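Local coordinates for protein Niban 2 (Homo sapiens, PDB 7CTP) that may take part in suppressing apoptosis and may promote melanoma cell invasion, the fragment here holding its PH domain and a large helical region, at residues Cys153-Leu159 / Phe171-Glu176; Leu318-Arg323 / Thr535-Val539; Thr446-Leu450 / Leu472-Lys478. All blocks are in the same frame, centred on the assembly; numbering follows the deposited sequence.

Interaction 1 (Cys153-Leu159 / Phe171-Glu176); sequences CPTQFPL and FCMMTE
The hairpin of strands 157-162 and 169-173, next to the C-terminal helix of the PH domain, is zipped together here, with Leu159 facing Phe171 as an antiparallel hydrogen-bonded pair. Leu159 N gives its hydrogen to Phe171 O at 2.9 Å along an almost straight line, 171° at the hydrogen, and Phe171 N answers to Leu159 O. Pro158, which has no N-H to give, suits the non-hydrogen-bonded position opposite Cys172; one residue before it, Phe157 O takes the hydrogen of Met173 N at 2.8 Å. On the face shared by Leu159 and Met173, Leu159 CD2 meets Met173 CE at 3.6 Å, and Trp182 of helix 176-194 touches both residues. On the face of Pro158, Cys172 puts SG between its own backbone N and carbonyl carbon (chi1 67°), and Cys172 SG there touches Pro154 CD at 3.5 Å; Trp84 packs on Cys172 and Pro154 alike. Thr155 forms an ST turn, its OG1 accepting the hydrogen of Phe157 N at 3.2 Å, while the hydroxyl donates to Met173 O in a bond so short that its exact length is doubtful. Thr175, at the N-cap of helix 176-194, bonds through OG1 to Glu178 N. The flat Phe157 ring suits the flat peptide leading into that helix: Glu176 N sits 3.5 Å above the ring centre, Gln156 CB lies over the opposite face, and Met173 O is at the edge. A water donates to both Gln156 OE1 and Met174 O, the latter at 3.0 Å.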
# COMPACT_ATOMS: atom_id res chain seq x y z
N CYS A 153 4.07 11.85 -29.57
CA CYS A 153 3.77 10.43 -29.74
C CYS A 153 3.25 10.12 -31.15
O CYS A 153 2.54 10.93 -31.74
CB CYS A 153 2.72 9.98 -28.72
SG CYS A 153 3.13 10.37 -27.02
N PRO A 154 3.59 8.93 -31.67
CA PRO A 154 3.12 8.56 -33.02
C PRO A 154 1.62 8.26 -33.11
O PRO A 154 1.11 8.14 -34.23
CB PRO A 154 3.93 7.29 -33.34
CG PRO A 154 5.00 7.20 -32.29
CD PRO A 154 4.49 7.92 -31.09
N THR A 155 0.93 8.10 -31.99
CA THR A 155 -0.51 7.89 -31.98
C THR A 155 -1.17 8.89 -31.04
O THR A 155 -0.50 9.62 -30.30
CB THR A 155 -0.89 6.46 -31.55
OG1 THR A 155 -0.89 6.38 -30.12
CG2 THR A 155 0.07 5.43 -32.13
N GLN A 156 -2.50 8.91 -31.08
CA GLN A 156 -3.29 9.80 -30.24
C GLN A 156 -3.65 9.19 -28.88
O GLN A 156 -4.46 9.77 -28.16
CB GLN A 156 -4.58 10.18 -30.97
CG GLN A 156 -4.39 10.59 -32.41
CD GLN A 156 -4.82 9.50 -33.38
OE1 GLN A 156 -4.17 8.45 -33.47
NE2 GLN A 156 -5.91 9.74 -34.11
N PHE A 157 -3.07 8.05 -28.52
CA PHE A 157 -3.47 7.33 -27.32
C PHE A 157 -2.24 6.98 -26.50
O PHE A 157 -1.77 5.83 -26.49
CB PHE A 157 -4.27 6.08 -27.69
CG PHE A 157 -5.40 6.37 -28.63
CD1 PHE A 157 -6.53 7.04 -28.18
CD2 PHE A 157 -5.31 6.03 -29.97
CE1 PHE A 157 -7.57 7.33 -29.04
CE2 PHE A 157 -6.35 6.33 -30.84
CZ PHE A 157 -7.47 6.98 -30.37
N PRO A 158 -1.68 7.95 -25.79
CA PRO A 158 -0.50 7.69 -24.97
C PRO A 158 -0.88 7.13 -23.60
O PRO A 158 -2.01 7.26 -23.14
CB PRO A 158 0.14 9.07 -24.85
CG PRO A 158 -1.05 10.00 -24.83
CD PRO A 158 -2.11 9.36 -25.69
N LEU A 159 0.10 6.49 -22.98
CA LEU A 159 0.05 6.06 -21.58
C LEU A 159 1.43 6.31 -21.00
O LEU A 159 2.41 5.73 -21.48
CB LEU A 159 -0.32 4.58 -21.45
CG LEU A 159 -1.42 4.14 -20.48
CD1 LEU A 159 -2.65 5.00 -20.67
CD2 LEU A 159 -1.78 2.69 -20.72
N PHE A 171 4.64 5.34 -23.31
CA PHE A 171 4.06 4.37 -24.23
C PHE A 171 2.98 5.05 -25.06
O PHE A 171 2.42 6.08 -24.67
CB PHE A 171 3.43 3.19 -23.47
CG PHE A 171 4.35 2.50 -22.52
CD1 PHE A 171 5.38 1.70 -22.99
CD2 PHE A 171 4.18 2.63 -21.15
CE1 PHE A 171 6.23 1.04 -22.10
CE2 PHE A 171 5.02 1.99 -20.26
CZ PHE A 171 6.05 1.19 -20.74
N CYS A 172 2.65 4.46 -26.21
CA CYS A 172 1.39 4.81 -26.84
C CYS A 172 0.82 3.57 -27.53
O CYS A 172 1.52 2.59 -27.79
CB CYS A 172 1.52 6.02 -27.79
SG CYS A 172 2.47 5.79 -29.25
N MET A 173 -0.49 3.62 -27.74
CA MET A 173 -1.24 2.53 -28.34
C MET A 173 -1.95 3.03 -29.59
O MET A 173 -2.12 4.23 -29.80
CB MET A 173 -2.28 1.96 -27.35
CG MET A 173 -1.67 1.28 -26.13
SD MET A 173 -1.22 2.50 -24.88
CE MET A 173 -0.23 1.51 -23.77
N MET A 174 -2.38 2.07 -30.40
CA MET A 174 -2.94 2.40 -31.70
C MET A 174 -4.40 2.81 -31.61
O MET A 174 -4.87 3.62 -32.42
CB MET A 174 -2.77 1.21 -32.63
CG MET A 174 -2.93 1.56 -34.05
SD MET A 174 -1.76 0.65 -35.05
CE MET A 174 -1.57 -0.86 -34.17
N THR A 175 -5.12 2.28 -30.63
CA THR A 175 -6.56 2.49 -30.50
C THR A 175 -6.90 2.87 -29.07
O THR A 175 -6.20 2.49 -28.12
CB THR A 175 -7.34 1.23 -30.88
OG1 THR A 175 -7.06 0.19 -29.93
CG2 THR A 175 -6.96 0.75 -32.26
N GLU A 176 -8.00 3.63 -28.92
CA GLU A 176 -8.52 3.92 -27.59
C GLU A 176 -8.83 2.63 -26.83
O GLU A 176 -8.70 2.60 -25.60
CB GLU A 176 -9.76 4.80 -27.68
CG GLU A 176 -10.33 5.25 -26.33
CD GLU A 176 -11.60 6.06 -26.46
OE1 GLU A 176 -11.76 7.06 -25.72
OE2 GLU A 176 -12.45 5.71 -27.31
O HOH W 1 -3.49 5.85 -33.79

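Interaction 2 (Leu318-Arg323 / Thr535-Val539)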
# COMPACT_ATOMS: atom_id res chain seq x y z
N LEU A 318 3.73 3.31 33.48
CA LEU A 318 4.19 4.41 32.63
C LEU A 318 3.01 5.17 32.04
O LEU A 318 2.98 6.40 32.05
CB LEU A 318 5.09 3.87 31.52
CG LEU A 318 5.56 4.81 30.42
CD1 LEU A 318 6.45 5.91 30.98
CD2 LEU A 318 6.29 4.00 29.35
N ALA A 319 2.02 4.44 31.52
CA ALA A 319 0.87 5.08 30.91
C ALA A 319 0.15 5.97 31.91
O ALA A 319 -0.31 7.07 31.56
CB ALA A 319 -0.08 4.03 30.33
N SER A 320 0.05 5.53 33.16
CA SER A 320 -0.66 6.30 34.17
C SER A 320 0.01 7.64 34.41
O SER A 320 -0.66 8.66 34.59
CB SER A 320 -0.75 5.51 35.48
OG SER A 320 0.52 5.48 36.12
N LYS A 321 1.35 7.67 34.39
CA LYS A 321 2.08 8.91 34.60
C LYS A 321 1.97 9.82 33.38
O LYS A 321 1.92 11.05 33.52
CB LYS A 321 3.55 8.61 34.90
CG LYS A 321 3.77 7.77 36.14
CD LYS A 321 3.34 8.51 37.40
CE LYS A 321 3.78 7.73 38.64
NZ LYS A 321 2.70 7.67 39.67
N ILE A 322 1.96 9.24 32.19
CA ILE A 322 1.78 10.03 30.98
C ILE A 322 0.37 10.61 30.92
O ILE A 322 0.18 11.79 30.59
CB ILE A 322 2.10 9.18 29.74
CG1 ILE A 322 3.59 8.80 29.72
CG2 ILE A 322 1.69 9.90 28.46
CD1 ILE A 322 3.94 7.78 28.64
N ARG A 323 -0.64 9.79 31.25
CA ARG A 323 -2.03 10.24 31.31
C ARG A 323 -2.17 11.45 32.22
O ARG A 323 -2.75 12.48 31.83
CB ARG A 323 -2.93 9.11 31.80
CG ARG A 323 -3.48 8.22 30.73
CD ARG A 323 -4.51 7.26 31.31
NE ARG A 323 -4.27 5.89 30.86
CZ ARG A 323 -3.78 4.92 31.64
NH1 ARG A 323 -3.47 5.16 32.90
NH2 ARG A 323 -3.60 3.70 31.14
N THR A 535 4.07 4.33 24.19
CA THR A 535 3.10 4.36 25.28
C THR A 535 2.31 5.67 25.26
O THR A 535 1.08 5.67 25.37
CB THR A 535 3.82 4.17 26.61
OG1 THR A 535 4.55 2.93 26.58
CG2 THR A 535 2.81 4.14 27.76
N TYR A 536 3.02 6.78 25.07
CA TYR A 536 2.36 8.08 24.91
C TYR A 536 1.37 8.07 23.75
O TYR A 536 0.24 8.54 23.88
CB TYR A 536 3.43 9.15 24.72
CG TYR A 536 2.93 10.46 24.12
CD1 TYR A 536 2.08 11.29 24.84
CD2 TYR A 536 3.34 10.87 22.86
CE1 TYR A 536 1.64 12.49 24.31
CE2 TYR A 536 2.90 12.07 22.32
CZ TYR A 536 2.05 12.88 23.05
OH TYR A 536 1.62 14.07 22.50
N GLU A 537 1.78 7.52 22.61
CA GLU A 537 0.88 7.49 21.46
C GLU A 537 -0.34 6.61 21.73
O GLU A 537 -1.44 6.91 21.25
CB GLU A 537 1.62 7.03 20.21
CG GLU A 537 2.68 8.03 19.76
CD GLU A 537 3.26 7.72 18.39
OE1 GLU A 537 2.79 6.76 17.74
OE2 GLU A 537 4.18 8.46 17.98
N GLU A 538 -0.17 5.54 22.51
CA GLU A 538 -1.32 4.72 22.90
C GLU A 538 -2.26 5.50 23.82
O GLU A 538 -3.48 5.34 23.74
CB GLU A 538 -0.86 3.43 23.58
CG GLU A 538 -0.18 2.43 22.65
CD GLU A 538 0.28 1.17 23.37
OE1 GLU A 538 1.29 0.56 22.94
OE2 GLU A 538 -0.37 0.79 24.37
N VAL A 539 -1.70 6.33 24.71
CA VAL A 539 -2.54 7.17 25.56
C VAL A 539 -3.37 8.13 24.71
O VAL A 539 -4.58 8.29 24.92
CB VAL A 539 -1.67 7.93 26.58
CG1 VAL A 539 -2.47 9.09 27.22
CG2 VAL A 539 -1.17 6.98 27.66
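Ile322 of helix 260-337 presses its branched side chain against Thr535, Tyr536 and Val539 of helix 532-555, where the segment axes cross at -60° and approach to 9.4 Å. Its CB points toward the other helix and forks at once. The short branch, CG2, lies in the plane of the Tyr536 ring and meets its edge at CD1, 3.9 Å away; the same methyl reaches Val539 CG2 at 4.2 Å. The longer branch runs through CG1 beside the backbone N and then stretches out (chi2 171°), which carries CD1 to Tyr536 N at 3.8 Å and Thr535 CG2 at 3.9 Å. A beta-branched residue thus fills two directions from one CB, and an alanine here would probably open a gap between this helix and Thr535 and Tyr536, and leave the ring edge without its methyl neighbour. Thr535 CG2 rests on Ala319 CA at 3.8 Å, a close approach that the small alanine permits, and Leu318 CD2 touches Thr535 beside its hydroxyl. Val539 CG1 lies 3.8 Å from Arg323 CG, so the arginine offers its aliphatic stem while its charged end pairs with Glu316. The Thr535 hydroxyl is bonded to Leu531 O, just before the helix begins. Beyond the pair, Tyr536 also packs on Leu504 and Leu507 of helix 464-511. With the polar ends of Arg323 and Thr535 engaged elsewhere, the two helices meet here mainly through methyls, methylenes and a ring edge, so their fit depends on complementary shape rather than on directional bonds.

Interaction 3 (Thr446-Leu450 / Leu472-Lys478)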
# COMPACT_ATOMS: atom_id res chain seq x y z
N THR A 446 -13.69 -19.93 -1.35
CA THR A 446 -14.70 -20.59 -0.52
C THR A 446 -15.73 -21.31 -1.37
O THR A 446 -16.09 -22.47 -1.09
CB THR A 446 -15.39 -19.56 0.38
OG1 THR A 446 -14.41 -18.91 1.21
CG2 THR A 446 -16.42 -20.24 1.26
N PHE A 447 -16.21 -20.65 -2.43
CA PHE A 447 -17.19 -21.28 -3.31
C PHE A 447 -16.65 -22.58 -3.90
O PHE A 447 -17.34 -23.60 -3.92
CB PHE A 447 -17.61 -20.33 -4.44
CG PHE A 447 -18.70 -20.90 -5.32
CD1 PHE A 447 -20.02 -20.92 -4.89
CD2 PHE A 447 -18.39 -21.45 -6.56
CE1 PHE A 447 -21.01 -21.47 -5.69
CE2 PHE A 447 -19.38 -21.99 -7.37
CZ PHE A 447 -20.69 -22.00 -6.93
N GLU A 448 -15.41 -22.54 -4.40
CA GLU A 448 -14.82 -23.74 -4.99
C GLU A 448 -14.70 -24.85 -3.96
O GLU A 448 -15.10 -26.00 -4.21
CB GLU A 448 -13.44 -23.42 -5.57
CG GLU A 448 -12.74 -24.66 -6.14
CD GLU A 448 -11.45 -24.35 -6.87
OE1 GLU A 448 -10.91 -23.24 -6.69
OE2 GLU A 448 -10.98 -25.23 -7.62
N THR A 449 -14.17 -24.53 -2.78
CA THR A 449 -13.96 -25.53 -1.74
C THR A 449 -15.28 -26.14 -1.29
O THR A 449 -15.40 -27.37 -1.16
CB THR A 449 -13.21 -24.93 -0.57
OG1 THR A 449 -12.04 -24.26 -1.05
CG2 THR A 449 -12.79 -26.01 0.42
N LEU A 450 -16.29 -25.30 -1.05
CA LEU A 450 -17.57 -25.80 -0.56
C LEU A 450 -18.33 -26.56 -1.64
O LEU A 450 -19.02 -27.54 -1.35
CB LEU A 450 -18.41 -24.65 -0.01
CG LEU A 450 -17.87 -23.97 1.25
CD1 LEU A 450 -18.97 -23.18 1.93
CD2 LEU A 450 -17.26 -25.00 2.20
N LEU A 472 -23.86 -21.22 -3.31
CA LEU A 472 -23.75 -19.78 -3.55
C LEU A 472 -24.42 -18.99 -2.44
O LEU A 472 -23.85 -18.02 -1.93
CB LEU A 472 -24.34 -19.43 -4.92
CG LEU A 472 -24.54 -17.95 -5.26
CD1 LEU A 472 -23.19 -17.23 -5.34
CD2 LEU A 472 -25.30 -17.78 -6.56
N GLU A 473 -25.62 -19.40 -2.04
CA GLU A 473 -26.32 -18.68 -0.98
C GLU A 473 -25.56 -18.76 0.34
O GLU A 473 -25.56 -17.80 1.12
CB GLU A 473 -27.75 -19.23 -0.84
CG GLU A 473 -28.76 -18.24 -0.28
CD GLU A 473 -28.90 -16.97 -1.12
OE1 GLU A 473 -28.91 -17.05 -2.36
OE2 GLU A 473 -29.00 -15.87 -0.51
N ARG A 474 -24.89 -19.89 0.60
CA ARG A 474 -24.08 -20.01 1.80
C ARG A 474 -22.87 -19.09 1.75
O ARG A 474 -22.49 -18.50 2.77
CB ARG A 474 -23.61 -21.45 2.00
CG ARG A 474 -24.61 -22.36 2.68
CD ARG A 474 -24.10 -23.79 2.71
NE ARG A 474 -22.97 -23.97 3.62
CZ ARG A 474 -22.02 -24.89 3.45
NH1 ARG A 474 -22.07 -25.72 2.41
NH2 ARG A 474 -21.02 -24.99 4.32
N VAL A 475 -22.22 -19.00 0.59
CA VAL A 475 -21.04 -18.15 0.47
C VAL A 475 -21.42 -16.68 0.56
O VAL A 475 -20.69 -15.87 1.15
CB VAL A 475 -20.29 -18.48 -0.84
CG1 VAL A 475 -19.10 -17.53 -1.06
CG2 VAL A 475 -19.81 -19.92 -0.81
N LEU A 476 -22.58 -16.32 0.02
CA LEU A 476 -23.05 -14.94 0.11
C LEU A 476 -23.27 -14.51 1.56
O LEU A 476 -22.98 -13.36 1.93
CB LEU A 476 -24.33 -14.76 -0.70
CG LEU A 476 -24.20 -14.81 -2.23
CD1 LEU A 476 -25.59 -14.82 -2.87
CD2 LEU A 476 -23.35 -13.65 -2.77
N LYS A 477 -23.79 -15.41 2.41
CA LYS A 477 -23.97 -15.03 3.81
C LYS A 477 -22.63 -14.89 4.52
O LYS A 477 -22.44 -13.96 5.32
CB LYS A 477 -24.87 -16.04 4.54
CG LYS A 477 -26.24 -16.17 3.91
CD LYS A 477 -27.39 -16.44 4.87
CE LYS A 477 -28.72 -16.58 4.11
NZ LYS A 477 -28.85 -17.86 3.34
N LYS A 478 -21.67 -15.77 4.22
CA LYS A 478 -20.32 -15.59 4.76
C LYS A 478 -19.70 -14.30 4.24
O LYS A 478 -19.04 -13.57 4.99
CB LYS A 478 -19.43 -16.78 4.41
CG LYS A 478 -19.93 -18.12 4.98
CD LYS A 478 -19.09 -19.28 4.45
CE LYS A 478 -19.65 -20.63 4.89
NZ LYS A 478 -19.52 -20.85 6.36
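Thr446 OG1 is gripped twice, bonded to Asn442 O one turn back in its own helix and to Leu58 N of a loop, while its methyl CG2 faces Val475 CG2 at 4.0 Å across a helical hairpin. The hairpin is made by helices 422-455 and 464-511, which run roughly antiparallel, 139° between these segments, with axes 9.7 Å apart. Threonine suits the site because one branch serves the polar partners and the other packs: with OG1 beside the backbone N and CG2 anti to it (chi1 -59°), the methyl is left for the neighbouring helix. Val475 sits at the middle of the pairing, among Thr446, Phe447 and Leu450. Its CG2 approaches Phe447 CA at 3.9 Å and also lies near the Phe447 ring edge and Leu450 CD1. The Phe447 ring turns its edge to the start of the other segment, with Leu472 N close to the ring plane and 3.7 Å from CE1; Leu472 CB meets that same CE1. Val368 of helix 342-378 touches both Phe447 and Leu472, extending the apolar packing on this side. Toward solvent the chemistry changes. Arg474, an exposed residue, bends at chi3 and lays its guanidinium against Leu450, whose CD1 sits 3.6 Å above one face, shifted toward the rim. A long, flexible side chain is apt here, since it can cover an apolar group while its charge remains at the surface. Lys478 contributes aliphatic carbon instead, CE coming within 4.0 Å of Leu450 CD1.

In the fold
Interaction 1 belongs to the PH domain and is partly buried, whereas interactions 2 and 3 are buried helix packing in the helical region. The centres of interactions 1 and 2 lie 57 Å apart, on opposite sides of the chain's centre. Backbone hydrogen bonds define the register of the strand hairpin; the two helix pairs rely on apolar side chains, with an arginine stem bordering interaction 2 and a guanidinium and lysine chain bordering interaction 3. Helix 464-511 links the latter two: it forms half of interaction 3, and its residues near the C-terminal end pack on Tyr536 of interaction 2. Interaction 3 joins helices close in sequence, while interaction 2 bridges more than 200 residues.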